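Local coordinates for EGF family domain-containing protein (Toxoplasma gondii, PDB 4Z80) that probably serves as a parasite surface receptor for a RON2-type ligand at the moving junction formed during host-cell invasion, at residues 104-109 with 305-310. Residues are numbered along the deposited sequence; the frame is centred on the assembly and turned at random.
With SO4 (sulfate ion), chain I.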
loop_
_atom_site.group_PDB
_atom_site.type_symbol
_atom_site.label_atom_id
_atom_site.label_comp_id
_atom_site.label_asym_id
_atom_site.label_seq_id
_atom_site.Cartn_x
_atom_site.Cartn_y
_atom_site.Cartn_z
ATOM N N PHE A 104 -2.343 14.674 -1.749
ATOM C CA PHE A 104 -2.080 15.596 -2.847
ATOM C C PHE A 104 -1.915 16.976 -2.234
ATOM O O PHE A 104 -2.750 17.397 -1.443
ATOM C CB PHE A 104 -3.208 15.584 -3.868
ATOM C CG PHE A 104 -3.155 14.418 -4.816
ATOM C CD1 PHE A 104 -3.198 13.113 -4.349
ATOM C CD2 PHE A 104 -3.072 14.625 -6.186
ATOM C CE1 PHE A 104 -3.142 12.043 -5.238
ATOM C CE2 PHE A 104 -3.030 13.554 -7.071
ATOM C CZ PHE A 104 -3.062 12.275 -6.593
ATOM N N THR A 105 -0.825 17.657 -2.571
ATOM C CA THR A 105 -0.481 18.927 -1.942
ATOM C C THR A 105 0.041 19.946 -2.949
ATOM O O THR A 105 0.273 19.637 -4.117
ATOM C CB THR A 105 0.606 18.731 -0.847
ATOM O OG1 THR A 105 1.861 18.425 -1.467
ATOM C CG2 THR A 105 0.249 17.595 0.097
ATOM N N LYS A 106 0.242 21.171 -2.476
ATOM C CA LYS A 106 1.084 22.105 -3.201
ATOM C C LYS A 106 2.536 21.711 -2.949
ATOM O O LYS A 106 2.822 20.851 -2.113
ATOM C CB LYS A 106 0.797 23.537 -2.772
ATOM C CG LYS A 106 -0.606 23.955 -3.159
ATOM C CD LYS A 106 -0.799 25.442 -3.117
ATOM C CE LYS A 106 -0.026 26.130 -4.232
ATOM N NZ LYS A 106 -0.261 27.594 -4.245
ATOM N N ARG A 107 3.456 22.333 -3.673
ATOM C CA ARG A 107 4.860 21.955 -3.581
ATOM C C ARG A 107 5.436 22.193 -2.186
ATOM O O ARG A 107 6.402 21.537 -1.796
ATOM C CB ARG A 107 5.670 22.720 -4.628
ATOM C CG ARG A 107 7.051 22.146 -4.885
ATOM C CD ARG A 107 7.692 22.740 -6.133
ATOM N NE ARG A 107 6.886 22.459 -7.313
ATOM C CZ ARG A 107 6.248 23.362 -8.052
ATOM N NH1 ARG A 107 6.326 24.661 -7.783
ATOM N NH2 ARG A 107 5.529 22.960 -9.084
ATOM N N ASP A 108 4.846 23.120 -1.434
ATOM C CA ASP A 108 5.291 23.374 -0.072
ATOM C C ASP A 108 4.516 22.559 0.964
ATOM O O ASP A 108 4.636 22.787 2.167
ATOM C CB ASP A 108 5.201 24.875 0.250
ATOM C CG ASP A 108 3.782 25.411 0.236
ATOM O OD1 ASP A 108 2.844 24.647 -0.069
ATOM O OD2 ASP A 108 3.608 26.619 0.518
ATOM N N GLY A 109 3.731 21.589 0.500
ATOM C CA GLY A 109 2.980 20.737 1.408
ATOM C C GLY A 109 1.630 21.284 1.851
ATOM O O GLY A 109 0.896 20.589 2.555
ATOM N N ALA A 305 2.967 18.727 -10.582
ATOM C CA ALA A 305 1.713 19.448 -10.762
ATOM C C ALA A 305 1.036 19.691 -9.420
ATOM O O ALA A 305 0.810 18.758 -8.655
ATOM C CB ALA A 305 0.783 18.671 -11.692
ATOM N N GLU A 306 0.714 20.949 -9.135
ATOM C CA GLU A 306 0.086 21.306 -7.870
ATOM C C GLU A 306 -1.437 21.205 -7.944
ATOM O O GLU A 306 -2.108 22.125 -8.426
ATOM C CB GLU A 306 0.486 22.720 -7.449
ATOM C CG GLU A 306 1.977 22.888 -7.167
ATOM C CD GLU A 306 2.310 24.272 -6.623
ATOM O OE1 GLU A 306 2.792 24.365 -5.475
ATOM O OE2 GLU A 306 2.086 25.268 -7.347
ATOM N N LEU A 307 -1.944 20.065 -7.461
ATOM C CA LEU A 307 -3.373 19.758 -7.265
ATOM C C LEU A 307 -4.183 19.538 -8.547
ATOM O O LEU A 307 -4.991 18.610 -8.597
ATOM C CB LEU A 307 -4.043 20.845 -6.418
ATOM C CG LEU A 307 -3.536 20.966 -4.971
ATOM C CD1 LEU A 307 -4.232 22.111 -4.243
ATOM C CD2 LEU A 307 -3.717 19.663 -4.191
ATOM N N THR A 308 -3.989 20.369 -9.566
ATOM C CA THR A 308 -4.680 20.186 -10.839
ATOM C C THR A 308 -3.762 20.492 -12.005
ATOM O O THR A 308 -2.971 21.442 -11.963
ATOM C CB THR A 308 -5.949 21.075 -10.939
ATOM O OG1 THR A 308 -5.608 22.450 -10.727
ATOM C CG2 THR A 308 -6.976 20.666 -9.899
ATOM N N THR A 309 -3.850 19.657 -13.036
ATOM C CA THR A 309 -3.187 19.901 -14.313
ATOM C C THR A 309 -3.914 19.133 -15.403
ATOM O O THR A 309 -4.632 18.180 -15.110
ATOM C CB THR A 309 -1.705 19.470 -14.310
ATOM O OG1 THR A 309 -1.098 19.854 -15.550
ATOM C CG2 THR A 309 -1.567 17.966 -14.143
ATOM N N ASP A 310 -3.708 19.535 -16.655
ATOM C CA ASP A 310 -4.198 18.767 -17.801
ATOM C C ASP A 310 -3.091 17.960 -18.484
ATOM O O ASP A 310 -3.358 17.160 -19.386
ATOM C CB ASP A 310 -4.836 19.700 -18.827
ATOM C CG ASP A 310 -6.032 20.433 -18.277
ATOM O OD1 ASP A 310 -6.875 19.784 -17.625
ATOM O OD2 ASP A 310 -6.125 21.659 -18.496
HETATM S S SO4 I . -1.942 30.147 -2.501
HETATM O O1 SO4 I . -0.622 30.643 -2.882
HETATM O O2 SO4 I . -1.856 28.727 -2.155
HETATM O O3 SO4 I . -2.857 30.334 -3.632
HETATM O O4 SO4 I . -2.429 30.871 -1.326
HETATM O O HOH W 1 -1.028 17.885 -5.899
HETATM O O HOH W 2 3.992 25.703 -3.229
#
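A type I beta turn from Lys106 to Gly109 meets the Glu306 carboxylate, which bonds to the amide of its second residue: Arg107 N gives its hydrogen to Glu306 OE1 over 2.8 Å, almost straight at 176°. The oxygen accepts on its anti lone pair, away from OE2, and takes a second, water-borne hydrogen bond; that water also accepts a weak one from Asp108 N. Beyond CG the glutamate runs extended, sending the carboxylate across to the turn. There Lys106 and Arg107 border it, with Lys106 CB 3.5 Å and Arg107 CB 3.4 Å from Glu306 OE1. The Arg107 guanidinium stacks on the carboxylate with planes 16° apart, Glu306 CD lying 3.9 Å above the guanidinium plane, offset toward its rim. Glu306 OE1 lies well out of the guanidinium plane, so no N-H points at it and any attraction is probably one of charge alone; Arg107 NE and NH2 instead bond to the carbonyls of Ser301 and Cys304, the latter disulfide-linked to Cys317. Within the turn, Lys106 O accepts from Gly109 N and from Thr105 OG1, which approach from opposite faces of the carbonyl plane. The contact joins two loops of the PAN-containing AMA ectodomain, one following strand 101-104, the other leading from strand 289-291 to strand 318-321. Deeper in, Leu307 lays CD2 against the backbone of Phe104, 3.7 Å from Phe104 O, and touches Phe104 CB; the Phe104 ring meets Tyr316. A water bridges the backbones, 2.8 Å from both Thr105 O and Leu307 N, and accepts from the latter. Bent at chi3 (70°), Lys106 carries NZ past the glutamate to a sulfate ion, probably from the crystallisation liquor, which Arg111 NE also holds.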